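Local coordinates for protein riboflavin kinase, putative (Trypanosoma brucei, PDB 3BNW) that probably phosphorylates riboflavin with ATP to give FMN, the single step of the ATP route from vitamin to flavin cofactor, at residues G13-F18 with Q53-L58; P38-G43 with D110-V115; V59-G64 with Q145-M150; W63-Q68 with S163-P168; G78-A83 with H105-D110. All blocks are in the same frame, centred on the assembly; numbering follows the deposited sequence.

Interaction 1 of 5, residues G13-F18 with Q53-L58; sequences GSFQPF and QPYKNL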
# COMPACT_ATOMS: atom_id res chain seq x y z
N GLY A 13 -5.24 8.35 16.80
CA GLY A 13 -4.94 7.01 17.29
C GLY A 13 -6.15 6.08 17.32
O GLY A 13 -6.22 5.17 18.15
N SER A 14 -7.13 6.34 16.45
CA SER A 14 -8.19 5.39 16.16
C SER A 14 -7.73 4.46 15.04
O SER A 14 -8.28 3.37 14.86
CB SER A 14 -9.49 6.11 15.77
OG SER A 14 -9.36 6.78 14.53
N PHE A 15 -6.71 4.88 14.29
CA PHE A 15 -6.19 4.09 13.18
C PHE A 15 -5.19 3.08 13.69
O PHE A 15 -4.18 3.45 14.29
CB PHE A 15 -5.54 4.97 12.11
CG PHE A 15 -5.14 4.21 10.87
CD1 PHE A 15 -6.02 4.07 9.82
CD2 PHE A 15 -3.90 3.60 10.79
CE1 PHE A 15 -5.67 3.35 8.70
CE2 PHE A 15 -3.54 2.87 9.66
CZ PHE A 15 -4.43 2.75 8.61
N GLN A 16 -5.45 1.80 13.43
CA GLN A 16 -4.56 0.72 13.82
C GLN A 16 -3.60 0.37 12.67
O GLN A 16 -4.03 -0.13 11.63
CB GLN A 16 -5.38 -0.52 14.23
CG GLN A 16 -4.57 -1.81 14.39
CD GLN A 16 -3.54 -1.75 15.52
OE1 GLN A 16 -3.90 -1.58 16.68
NE2 GLN A 16 -2.27 -1.90 15.16
N PRO A 17 -2.29 0.64 12.85
CA PRO A 17 -1.34 0.26 11.80
C PRO A 17 -1.17 -1.24 11.72
O PRO A 17 -1.41 -1.95 12.70
CB PRO A 17 -0.02 0.92 12.24
CG PRO A 17 -0.37 1.86 13.31
CD PRO A 17 -1.59 1.28 13.97
N PHE A 18 -0.76 -1.73 10.56
CA PHE A 18 -0.60 -3.16 10.36
C PHE A 18 0.44 -3.46 9.29
O PHE A 18 0.99 -2.56 8.66
CB PHE A 18 -1.94 -3.81 9.98
CG PHE A 18 -2.49 -3.36 8.65
CD1 PHE A 18 -2.10 -3.99 7.48
CD2 PHE A 18 -3.40 -2.31 8.58
CE1 PHE A 18 -2.60 -3.58 6.25
CE2 PHE A 18 -3.91 -1.90 7.37
CZ PHE A 18 -3.51 -2.54 6.19
N GLN A 53 -11.03 -5.56 6.87
CA GLN A 53 -12.36 -4.96 6.90
C GLN A 53 -12.42 -3.58 7.56
O GLN A 53 -13.08 -2.68 7.03
CB GLN A 53 -13.37 -5.91 7.57
CG GLN A 53 -13.76 -7.12 6.72
CD GLN A 53 -14.42 -6.75 5.39
OE1 GLN A 53 -14.00 -7.19 4.32
NE2 GLN A 53 -15.46 -5.91 5.45
N PRO A 54 -11.72 -3.37 8.69
CA PRO A 54 -11.75 -2.04 9.31
C PRO A 54 -11.10 -0.92 8.49
O PRO A 54 -11.15 0.24 8.90
CB PRO A 54 -10.98 -2.23 10.62
CG PRO A 54 -10.85 -3.70 10.81
CD PRO A 54 -10.86 -4.30 9.45
N TYR A 55 -10.49 -1.26 7.35
CA TYR A 55 -9.76 -0.30 6.54
C TYR A 55 -10.40 -0.07 5.16
O TYR A 55 -9.84 0.65 4.34
CB TYR A 55 -8.32 -0.78 6.36
CG TYR A 55 -7.63 -1.09 7.68
CD1 TYR A 55 -7.53 -2.39 8.14
CD2 TYR A 55 -7.13 -0.07 8.47
CE1 TYR A 55 -6.92 -2.68 9.35
CE2 TYR A 55 -6.52 -0.34 9.68
CZ TYR A 55 -6.41 -1.65 10.12
OH TYR A 55 -5.80 -1.93 11.31
N LYS A 56 -11.57 -0.66 4.93
CA LYS A 56 -12.23 -0.55 3.63
C LYS A 56 -12.82 0.84 3.42
O LYS A 56 -13.24 1.49 4.38
CB LYS A 56 -13.33 -1.61 3.47
CG LYS A 56 -14.61 -1.38 4.28
CD LYS A 56 -15.46 -2.64 4.26
CE LYS A 56 -16.82 -2.42 4.90
NZ LYS A 56 -17.66 -3.67 4.87
N ASN A 57 -12.84 1.27 2.16
CA ASN A 57 -13.34 2.58 1.74
C ASN A 57 -12.33 3.69 2.01
O ASN A 57 -12.70 4.85 2.19
CB ASN A 57 -14.70 2.90 2.39
CG ASN A 57 -15.51 3.95 1.62
OD1 ASN A 57 -16.11 4.84 2.21
ND2 ASN A 57 -15.53 3.84 0.29
N LEU A 58 -11.04 3.34 2.03
CA LEU A 58 -9.97 4.28 2.38
C LEU A 58 -8.80 4.25 1.42
O LEU A 58 -8.49 3.22 0.82
CB LEU A 58 -9.42 3.96 3.77
CG LEU A 58 -10.37 3.96 4.95
CD1 LEU A 58 -9.61 3.48 6.20
CD2 LEU A 58 -11.00 5.33 5.16
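Y55 pushes its phenol ring into the bend made by F15, Q16 and F18, and the packing is tight along the ring and at its hydroxyl. F18 lies over one face with CE2 above the centre; its CD2 is 3.4 Å from Y55 CZ, and the two rings are inclined at 49°. The CG of F18 sits between its backbone N and carbonyl carbon (chi1 66°), which swings the ring across Y55. Next to it, Y55 turns an edge toward the face of F15 in an offset edge-to-face pair, CD2 to F15 CE1 3.7 Å. The hydroxyl ends the wedge: Y55 OH donates to Q16 O at a short 2.5 Å, approaching 31° out of the carbonyl plane, and Q16 CB lies 3.3 Å from the same OH. The other side is looser: the opposite face of Y55 has P54 CB, of an exposed proline, 4.2 Å above its plane and toward the rim. The Q16 side chain bends away so that NE2 donates to P17 O and to L178 O. F15 and F18 also pack on V120 of strand 115-126, and F18 stacks on F175, so the turn between helix 46-52 and strand 58-69 is docked where strand 18-25 begins.

Interaction 2 of 5, residues P38-G43 with D110-V115; sequences PTANIG and DFYGAV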
# COMPACT_ATOMS: atom_id res chain seq x y z
N PRO A 38 -3.71 2.14 -13.10
CA PRO A 38 -3.13 0.90 -12.56
C PRO A 38 -4.22 -0.07 -12.12
O PRO A 38 -5.21 0.34 -11.52
CB PRO A 38 -2.37 1.39 -11.33
CG PRO A 38 -3.02 2.68 -10.95
CD PRO A 38 -3.36 3.30 -12.27
N THR A 39 -4.03 -1.36 -12.43
CA THR A 39 -4.92 -2.41 -11.92
C THR A 39 -4.15 -3.53 -11.20
O THR A 39 -4.57 -4.68 -11.20
CB THR A 39 -5.78 -3.00 -13.06
OG1 THR A 39 -4.92 -3.60 -14.04
CG2 THR A 39 -6.62 -1.92 -13.72
N ALA A 40 -3.02 -3.18 -10.58
CA ALA A 40 -2.23 -4.14 -9.81
C ALA A 40 -2.82 -4.27 -8.41
O ALA A 40 -3.16 -3.26 -7.78
CB ALA A 40 -0.78 -3.70 -9.74
N ASN A 41 -2.94 -5.51 -7.94
CA ASN A 41 -3.49 -5.79 -6.62
C ASN A 41 -2.57 -6.69 -5.81
O ASN A 41 -1.70 -7.35 -6.36
CB ASN A 41 -4.85 -6.49 -6.74
CG ASN A 41 -5.78 -5.79 -7.70
OD1 ASN A 41 -6.39 -4.77 -7.37
ND2 ASN A 41 -5.91 -6.35 -8.90
N ILE A 42 -2.79 -6.72 -4.50
CA ILE A 42 -2.15 -7.70 -3.63
C ILE A 42 -3.12 -8.87 -3.46
O ILE A 42 -4.28 -8.66 -3.11
CB ILE A 42 -1.79 -7.11 -2.26
CG1 ILE A 42 -0.87 -5.90 -2.44
CG2 ILE A 42 -1.12 -8.16 -1.40
CD1 ILE A 42 -0.40 -5.30 -1.14
N GLY A 43 -2.65 -10.08 -3.74
CA GLY A 43 -3.47 -11.28 -3.63
C GLY A 43 -3.85 -11.58 -2.20
O GLY A 43 -2.97 -11.78 -1.35
N ASP A 110 6.72 -3.53 -14.74
CA ASP A 110 5.75 -4.17 -13.86
C ASP A 110 6.42 -5.32 -13.10
O ASP A 110 7.43 -5.86 -13.54
CB ASP A 110 4.54 -4.67 -14.65
CG ASP A 110 3.58 -3.55 -15.02
OD1 ASP A 110 3.22 -2.76 -14.13
OD2 ASP A 110 3.17 -3.48 -16.20
N PHE A 111 5.83 -5.69 -11.97
CA PHE A 111 6.38 -6.74 -11.11
C PHE A 111 5.28 -7.69 -10.64
O PHE A 111 5.17 -8.01 -9.46
CB PHE A 111 7.15 -6.14 -9.93
CG PHE A 111 6.49 -4.94 -9.31
CD1 PHE A 111 6.73 -3.67 -9.80
CD2 PHE A 111 5.64 -5.08 -8.22
CE1 PHE A 111 6.12 -2.56 -9.23
CE2 PHE A 111 5.03 -3.97 -7.65
CZ PHE A 111 5.27 -2.71 -8.16
N TYR A 112 4.46 -8.14 -11.60
CA TYR A 112 3.42 -9.12 -11.32
C TYR A 112 4.05 -10.45 -10.92
O TYR A 112 4.96 -10.94 -11.60
CB TYR A 112 2.52 -9.31 -12.55
CG TYR A 112 1.65 -8.11 -12.84
CD1 TYR A 112 0.52 -7.85 -12.08
CD2 TYR A 112 1.98 -7.22 -13.86
CE1 TYR A 112 -0.28 -6.75 -12.34
CE2 TYR A 112 1.19 -6.11 -14.13
CZ TYR A 112 0.06 -5.88 -13.36
OH TYR A 112 -0.74 -4.79 -13.61
N GLY A 113 3.56 -11.03 -9.82
CA GLY A 113 4.13 -12.26 -9.28
C GLY A 113 5.25 -12.02 -8.28
O GLY A 113 5.83 -12.97 -7.75
N ALA A 114 5.56 -10.75 -8.02
CA ALA A 114 6.55 -10.37 -7.02
C ALA A 114 5.86 -10.28 -5.67
O ALA A 114 4.68 -9.94 -5.59
CB ALA A 114 7.18 -9.04 -7.37
N VAL A 115 6.60 -10.58 -4.61
CA VAL A 115 6.06 -10.43 -3.26
C VAL A 115 6.19 -8.97 -2.84
O VAL A 115 7.26 -8.38 -2.91
CB VAL A 115 6.78 -11.36 -2.24
CG1 VAL A 115 6.17 -11.19 -0.86
CG2 VAL A 115 6.69 -12.81 -2.69
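Y112 reaches A40 with the outer part of its ring. From CB, a CG anti to the carbonyl carbon (chi1 -69°) sends the ring toward 38-43 so that its outer atoms arrive at A40; on the way the side chain touches V24 of strand 18-25, and its ring stacks with H26. Contact starts at CE1, which lies 4.0 Å from A40 CB and 4.1 Å from A40 CA. P38-N41 spells PTAN, the signature sequence of riboflavin kinases, which in relatives belongs to the site for the nucleotide and its magnesium; Y112 thus lies beside a region that is probably functional, here without ligand. At the tip, Y112 OH is 4.0 Å from A40 CB and 4.1 Å from A40 N, with T39 OG1 farther off at 4.4 Å. The contact is thin and lies at the surface. Y112 rides on a type II beta turn from F111 to A114, closed by A114 N donating to F111 O at 3.1 Å, and G113 and A114 bond through their backbones to V24.

Interaction 3 of 5, residues V59-G64 with Q145-M150; sequences VVYGWG and QFTRDM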
# COMPACT_ATOMS: atom_id res chain seq x y z
N VAL A 59 -8.14 5.41 1.30
CA VAL A 59 -6.80 5.51 0.74
C VAL A 59 -5.83 5.64 1.91
O VAL A 59 -5.97 6.54 2.75
CB VAL A 59 -6.62 6.74 -0.17
CG1 VAL A 59 -5.19 6.80 -0.70
CG2 VAL A 59 -7.63 6.72 -1.31
N VAL A 60 -4.85 4.73 1.97
CA VAL A 60 -3.91 4.68 3.09
C VAL A 60 -2.49 4.88 2.59
O VAL A 60 -2.25 4.89 1.40
CB VAL A 60 -4.00 3.34 3.87
CG1 VAL A 60 -5.40 3.16 4.45
CG2 VAL A 60 -3.62 2.16 2.98
N TYR A 61 -1.55 5.03 3.53
CA TYR A 61 -0.16 5.28 3.21
C TYR A 61 0.79 4.57 4.17
O TYR A 61 0.39 4.14 5.25
CB TYR A 61 0.10 6.79 3.23
CG TYR A 61 -0.03 7.45 4.59
CD1 TYR A 61 1.07 7.56 5.43
CD2 TYR A 61 -1.25 7.95 5.02
CE1 TYR A 61 0.96 8.16 6.68
CE2 TYR A 61 -1.37 8.56 6.27
CZ TYR A 61 -0.26 8.65 7.10
OH TYR A 61 -0.36 9.25 8.34
N GLY A 62 2.05 4.46 3.76
CA GLY A 62 3.08 3.85 4.61
C GLY A 62 4.33 3.50 3.83
O GLY A 62 4.61 4.09 2.80
N TRP A 63 5.06 2.51 4.33
CA TRP A 63 6.29 2.04 3.69
C TRP A 63 6.07 0.67 3.08
O TRP A 63 5.37 -0.15 3.65
CB TRP A 63 7.42 1.93 4.72
CG TRP A 63 7.82 3.23 5.31
CD1 TRP A 63 7.48 3.71 6.53
CD2 TRP A 63 8.65 4.22 4.70
NE1 TRP A 63 8.05 4.94 6.72
CE2 TRP A 63 8.77 5.28 5.61
CE3 TRP A 63 9.31 4.31 3.46
CZ2 TRP A 63 9.52 6.43 5.34
CZ3 TRP A 63 10.05 5.46 3.19
CH2 TRP A 63 10.15 6.50 4.13
N GLY A 64 6.69 0.43 1.93
CA GLY A 64 6.59 -0.87 1.27
C GLY A 64 7.88 -1.31 0.62
O GLY A 64 8.78 -0.50 0.39
N GLN A 145 1.88 14.00 -2.00
CA GLN A 145 2.64 14.97 -1.20
C GLN A 145 2.38 14.79 0.29
O GLN A 145 3.29 14.93 1.11
CB GLN A 145 2.32 16.41 -1.62
CG GLN A 145 3.55 17.33 -1.65
CD GLN A 145 4.34 17.21 -2.96
OE1 GLN A 145 4.91 16.16 -3.27
NE2 GLN A 145 4.36 18.30 -3.73
N PHE A 146 1.12 14.50 0.64
CA PHE A 146 0.73 14.26 2.02
C PHE A 146 1.49 13.06 2.57
O PHE A 146 2.15 13.15 3.60
CB PHE A 146 -0.78 14.01 2.10
CG PHE A 146 -1.28 13.71 3.48
CD1 PHE A 146 -1.27 14.69 4.47
CD2 PHE A 146 -1.78 12.45 3.80
CE1 PHE A 146 -1.74 14.42 5.75
CE2 PHE A 146 -2.25 12.18 5.08
CZ PHE A 146 -2.23 13.16 6.05
N THR A 147 1.39 11.94 1.86
CA THR A 147 2.11 10.71 2.19
C THR A 147 3.60 10.97 2.39
O THR A 147 4.21 10.40 3.29
CB THR A 147 1.91 9.64 1.09
OG1 THR A 147 0.53 9.28 1.02
CG2 THR A 147 2.76 8.40 1.37
N ARG A 148 4.17 11.83 1.56
CA ARG A 148 5.58 12.21 1.68
C ARG A 148 5.85 13.11 2.88
O ARG A 148 6.86 12.93 3.56
CB ARG A 148 6.06 12.89 0.39
CG ARG A 148 6.22 11.90 -0.74
CD ARG A 148 6.93 12.47 -1.95
NE ARG A 148 7.48 11.37 -2.74
CZ ARG A 148 7.90 11.47 -3.99
NH1 ARG A 148 7.85 12.62 -4.65
NH2 ARG A 148 8.38 10.39 -4.60
N ASP A 149 4.97 14.07 3.14
CA ASP A 149 5.12 14.96 4.30
C ASP A 149 4.98 14.21 5.62
O ASP A 149 5.70 14.50 6.58
CB ASP A 149 4.11 16.12 4.23
CG ASP A 149 4.43 17.13 3.13
OD1 ASP A 149 5.52 17.04 2.52
OD2 ASP A 149 3.59 18.01 2.87
N MET A 150 4.07 13.25 5.66
CA MET A 150 3.84 12.45 6.86
C MET A 150 5.02 11.52 7.16
O MET A 150 5.43 11.39 8.31
CB MET A 150 2.56 11.61 6.72
CG MET A 150 1.26 12.41 6.68
SD MET A 150 0.99 13.50 8.08
CE MET A 150 1.16 12.33 9.43
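Y61 holds CG between its backbone N and carbonyl carbon (chi1 66°), and F146 holds CG anti to its backbone N (chi1 178°); together these torsions bring the two rings edge to face between strand 58-69 and helix 133-151. The edge of F146 points at the face of Y61 in an offset pair, with CE2 of F146 3.9 Å from CE2 of Y61 and the planes at 80°. M150 crosses the outer half of the tyrosine at a slant: its CB is 3.8 Å from Y61 CE1, and the chain, bent at chi2 and chi3, brings CE to 3.6 Å from Y61 OH. Inside the helix M150 CG also covers a face of the F146 ring. The helix packs against one side of the antiparallel barrel of the riboflavin kinase fold; Y61 points to it, while the neighbouring V60 points away and packs on V120 of strand 115-126. The closest approach of the two segment axes is 8.6 Å. Nearer the strand backbone, T147 fits against the root of the tyrosine, with OG1 3.4 Å and CG2 3.6 Å from Y61 CB. The polar ends are satisfied elsewhere: T147 OG1 bonds to D143 O, one turn back in the helix, and Y61 OH to Q11 OE1. Q11 also touches F146 and M150, closing over the outer end of the contact.

Interaction 4 of 5, residues W63-Q68 with S163-P168; sequences WGTVSQ and SLFESP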
# COMPACT_ATOMS: atom_id res chain seq x y z
N TRP A 63 5.06 2.51 4.33
CA TRP A 63 6.29 2.04 3.69
C TRP A 63 6.07 0.67 3.08
O TRP A 63 5.37 -0.15 3.65
CB TRP A 63 7.42 1.93 4.72
CG TRP A 63 7.82 3.23 5.31
CD1 TRP A 63 7.48 3.71 6.53
CD2 TRP A 63 8.65 4.22 4.70
NE1 TRP A 63 8.05 4.94 6.72
CE2 TRP A 63 8.77 5.28 5.61
CE3 TRP A 63 9.31 4.31 3.46
CZ2 TRP A 63 9.52 6.43 5.34
CZ3 TRP A 63 10.05 5.46 3.19
CH2 TRP A 63 10.15 6.50 4.13
N GLY A 64 6.69 0.43 1.93
CA GLY A 64 6.59 -0.87 1.27
C GLY A 64 7.88 -1.31 0.62
O GLY A 64 8.78 -0.50 0.39
N THR A 65 7.97 -2.60 0.31
CA THR A 65 9.11 -3.14 -0.42
C THR A 65 8.62 -4.13 -1.47
O THR A 65 7.51 -4.66 -1.37
CB THR A 65 10.11 -3.86 0.54
OG1 THR A 65 9.50 -5.02 1.11
CG2 THR A 65 10.56 -2.92 1.66
N VAL A 66 9.46 -4.36 -2.48
CA VAL A 66 9.16 -5.31 -3.55
C VAL A 66 10.32 -6.30 -3.66
O VAL A 66 11.49 -5.90 -3.64
CB VAL A 66 8.90 -4.58 -4.90
CG1 VAL A 66 8.80 -5.58 -6.04
CG2 VAL A 66 7.64 -3.76 -4.80
N SER A 67 9.99 -7.58 -3.76
CA SER A 67 10.96 -8.66 -3.68
C SER A 67 10.53 -9.84 -4.54
O SER A 67 9.36 -9.97 -4.89
CB SER A 67 11.11 -9.14 -2.22
OG SER A 67 11.70 -8.15 -1.40
N GLN A 68 11.50 -10.70 -4.85
CA GLN A 68 11.27 -11.92 -5.64
C GLN A 68 10.56 -11.61 -6.97
O GLN A 68 9.57 -12.26 -7.33
CB GLN A 68 10.50 -12.95 -4.80
CG GLN A 68 11.32 -13.50 -3.64
CD GLN A 68 10.56 -14.53 -2.81
OE1 GLN A 68 9.38 -14.35 -2.50
NE2 GLN A 68 11.25 -15.61 -2.43
N SER A 163 11.56 -4.54 11.13
CA SER A 163 12.06 -5.91 11.08
C SER A 163 11.14 -6.89 10.34
O SER A 163 11.60 -7.94 9.88
CB SER A 163 12.31 -6.41 12.51
OG SER A 163 11.24 -6.04 13.37
N LEU A 164 9.86 -6.55 10.25
CA LEU A 164 8.88 -7.37 9.52
C LEU A 164 9.21 -7.48 8.02
O LEU A 164 8.88 -8.49 7.38
CB LEU A 164 7.46 -6.82 9.69
CG LEU A 164 6.66 -7.30 10.91
CD1 LEU A 164 6.10 -8.70 10.66
CD2 LEU A 164 7.50 -7.28 12.16
N PHE A 165 9.84 -6.46 7.47
CA PHE A 165 10.31 -6.51 6.08
C PHE A 165 11.35 -7.62 5.93
O PHE A 165 11.34 -8.36 4.94
CB PHE A 165 10.91 -5.17 5.63
CG PHE A 165 9.90 -4.08 5.45
CD1 PHE A 165 8.82 -4.24 4.58
CD2 PHE A 165 10.03 -2.87 6.12
CE1 PHE A 165 7.88 -3.22 4.41
CE2 PHE A 165 9.10 -1.84 5.95
CZ PHE A 165 8.03 -2.02 5.09
N GLU A 166 12.23 -7.72 6.92
CA GLU A 166 13.32 -8.70 6.92
C GLU A 166 12.90 -10.06 7.48
O GLU A 166 13.70 -10.99 7.51
CB GLU A 166 14.51 -8.15 7.71
CG GLU A 166 15.13 -6.91 7.08
CD GLU A 166 16.10 -6.18 8.00
OE1 GLU A 166 16.44 -6.72 9.07
OE2 GLU A 166 16.53 -5.07 7.64
N SER A 167 11.65 -10.18 7.93
CA SER A 167 11.16 -11.44 8.47
C SER A 167 10.92 -12.48 7.37
O SER A 167 10.24 -12.19 6.39
CB SER A 167 9.86 -11.23 9.25
OG SER A 167 9.44 -12.46 9.83
N PRO A 168 11.48 -13.69 7.53
CA PRO A 168 11.11 -14.76 6.61
C PRO A 168 9.76 -15.35 7.01
O PRO A 168 9.36 -15.28 8.17
CB PRO A 168 12.23 -15.78 6.80
CG PRO A 168 12.67 -15.60 8.21
CD PRO A 168 12.45 -14.15 8.55
O HOH W 1 11.69 -7.40 2.02
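F165 meets the strand chiefly through apolar packing on T65. The CG2 of T65 sits over one face of the F165 ring in a CH-pi contact, 4.0 Å from the centroid of that ring and 23° off its normal, displaced toward the rim. T65 OG1 lies between its backbone N and carbonyl carbon (chi1 66°), and this puts T65 OG1 and CG2 each about 3.6 Å from F165 CD1. At the far end of the ring, F165 CZ is 4.0 Å from W63 CB, while G64, with no side chain, offers its CA to F165 CE1 at 4.1 Å. In the fold, the loop between helix 154-157 and strand 174-177 is laid against one face of the barrel, for F165 also rests on I119 of strand 115-126, the neighbour of strand 58-69. The polar approaches are of two kinds. The carbonyl of W63 lies at the edge of the F165 ring, in its plane, with W63 O 3.6 Å from F165 CZ. A water then joins the loop to the strand: it donates to F165 O at 3.1 Å and stands 3.4 Å from T65 OG1, a weak bond. K117 NZ also bonds to F165 O.

Interaction 5 of 5, residues G78-A83 with H105-D110; sequences GPYPFA and HEFGWD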
# COMPACT_ATOMS: atom_id res chain seq x y z
N GLY A 78 13.32 -1.13 -2.30
CA GLY A 78 12.73 -0.35 -1.22
C GLY A 78 13.63 -0.25 0.00
O GLY A 78 14.81 -0.56 -0.07
N PRO A 79 13.07 0.19 1.14
CA PRO A 79 11.66 0.56 1.36
C PRO A 79 11.27 1.88 0.67
O PRO A 79 12.04 2.84 0.70
CB PRO A 79 11.57 0.70 2.88
CG PRO A 79 12.94 1.12 3.28
CD PRO A 79 13.86 0.37 2.37
N TYR A 80 10.10 1.90 0.05
CA TYR A 80 9.60 3.11 -0.61
C TYR A 80 8.31 3.60 0.05
O TYR A 80 7.56 2.81 0.61
CB TYR A 80 9.33 2.85 -2.09
CG TYR A 80 10.53 2.35 -2.86
CD1 TYR A 80 11.68 3.12 -2.98
CD2 TYR A 80 10.49 1.11 -3.50
CE1 TYR A 80 12.78 2.65 -3.70
CE2 TYR A 80 11.59 0.64 -4.22
CZ TYR A 80 12.73 1.41 -4.32
OH TYR A 80 13.81 0.95 -5.03
N PRO A 81 8.04 4.92 -0.04
CA PRO A 81 6.70 5.41 0.31
C PRO A 81 5.63 4.84 -0.62
O PRO A 81 5.91 4.51 -1.78
CB PRO A 81 6.82 6.94 0.11
CG PRO A 81 8.27 7.24 0.07
CD PRO A 81 8.94 6.01 -0.46
N PHE A 82 4.41 4.69 -0.12
CA PHE A 82 3.31 4.21 -0.95
C PHE A 82 1.99 4.73 -0.41
O PHE A 82 1.86 5.01 0.78
CB PHE A 82 3.28 2.68 -0.99
CG PHE A 82 2.55 2.06 0.16
CD1 PHE A 82 3.22 1.74 1.33
CD2 PHE A 82 1.19 1.81 0.08
CE1 PHE A 82 2.54 1.18 2.40
CE2 PHE A 82 0.51 1.26 1.15
CZ PHE A 82 1.18 0.95 2.31
N ALA A 83 1.02 4.87 -1.32
CA ALA A 83 -0.38 5.03 -0.95
C ALA A 83 -1.11 3.82 -1.50
O ALA A 83 -0.58 3.11 -2.36
CB ALA A 83 -0.94 6.31 -1.54
N HIS A 105 7.43 5.45 -6.43
CA HIS A 105 8.73 5.09 -6.99
C HIS A 105 8.57 4.64 -8.45
O HIS A 105 7.58 3.98 -8.80
CB HIS A 105 9.39 3.99 -6.17
CG HIS A 105 10.69 3.52 -6.73
ND1 HIS A 105 11.83 4.29 -6.68
CD2 HIS A 105 11.04 2.37 -7.36
CE1 HIS A 105 12.83 3.63 -7.26
NE2 HIS A 105 12.37 2.47 -7.68
N GLU A 106 9.55 4.98 -9.28
CA GLU A 106 9.51 4.65 -10.70
C GLU A 106 10.41 3.45 -10.95
O GLU A 106 11.63 3.58 -11.02
CB GLU A 106 9.96 5.85 -11.57
CG GLU A 106 9.62 7.24 -11.00
CD GLU A 106 10.77 7.83 -10.17
OE1 GLU A 106 10.63 7.90 -8.93
OE2 GLU A 106 11.80 8.22 -10.78
N PHE A 107 9.79 2.27 -11.05
CA PHE A 107 10.52 1.03 -11.31
C PHE A 107 10.95 0.93 -12.77
O PHE A 107 12.05 0.44 -13.07
CB PHE A 107 9.65 -0.17 -10.95
CG PHE A 107 9.34 -0.29 -9.48
CD1 PHE A 107 10.19 -1.00 -8.63
CD2 PHE A 107 8.20 0.29 -8.95
CE1 PHE A 107 9.91 -1.11 -7.28
CE2 PHE A 107 7.91 0.18 -7.59
CZ PHE A 107 8.77 -0.53 -6.75
N GLY A 108 10.08 1.40 -13.67
CA GLY A 108 10.32 1.31 -15.11
C GLY A 108 9.80 0.01 -15.71
O GLY A 108 10.04 -0.28 -16.89
N TRP A 109 9.08 -0.77 -14.91
CA TRP A 109 8.54 -2.06 -15.33
C TRP A 109 7.51 -2.55 -14.32
O TRP A 109 7.43 -2.06 -13.20
CB TRP A 109 9.65 -3.10 -15.51
CG TRP A 109 10.82 -2.95 -14.57
CD1 TRP A 109 12.05 -2.45 -14.88
CD2 TRP A 109 10.87 -3.29 -13.18
NE1 TRP A 109 12.86 -2.46 -13.77
CE2 TRP A 109 12.16 -2.97 -12.71
CE3 TRP A 109 9.94 -3.84 -12.28
CZ2 TRP A 109 12.56 -3.18 -11.38
CZ3 TRP A 109 10.34 -4.05 -10.95
CH2 TRP A 109 11.63 -3.72 -10.53
N ASP A 110 6.72 -3.53 -14.74
CA ASP A 110 5.75 -4.17 -13.86
C ASP A 110 6.42 -5.32 -13.10
O ASP A 110 7.43 -5.86 -13.54
CB ASP A 110 4.54 -4.67 -14.65
CG ASP A 110 3.58 -3.55 -15.02
OD1 ASP A 110 3.22 -2.76 -14.13
OD2 ASP A 110 3.17 -3.48 -16.20
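Y80, H105 and F107 form an aromatic cluster that pins the start of the long loop after strand 98-103 to strand 75-87. Y80 and H105 stack face to face, centroids 3.8 Å apart and planes within 8° of parallel. H105 CG is anti to its backbone N (chi1 177°), which lays the imidazole flat over the tyrosine; ND1 comes to 3.5 Å from Y80 CE1 and CD2 to 3.6 Å from Y80 CE2. The root of the histidine joins in, since H105 CB is 4.0 Å from the centroid of the Y80 ring in a CH-pi contact. On the opposite face G78 CA lies 3.3 Å above the plane, over the centre, so the phenol is sandwiched between its own strand and the loop. F107 comes in obliquely, its CE1 3.9 Å from Y80 CE2, and carries H105 CD2 over the centre of its own face; the F107 ring also meets F111. Y80 OH and H105 NE2 are 3.4 Å apart. Stacking and CH-pi packing carry the contact, and Y80 over one face with F107 CD1 at the edge should limit rotation of the imidazole.

Interaction 3 and interaction 4 are buried, and interaction 1 partly so; interactions 2 and 5 lie at the surface. Interactions 3 and 4 share W63 and G64 of strand 58-69 and pack a helix and a loop against successive parts of it, while the backbone bonds of this strand with 75-87 carry over to interaction 5. Interactions 2 and 5 use adjoining parts of one loop and meet at D110, about 12 Å between centres. Rings dominate throughout, but differently: interaction 1 adds a clear direct hydrogen bond, interaction 4 a water, interaction 5 a flat stack, and interaction 2 little beyond a ring rim on an alanine.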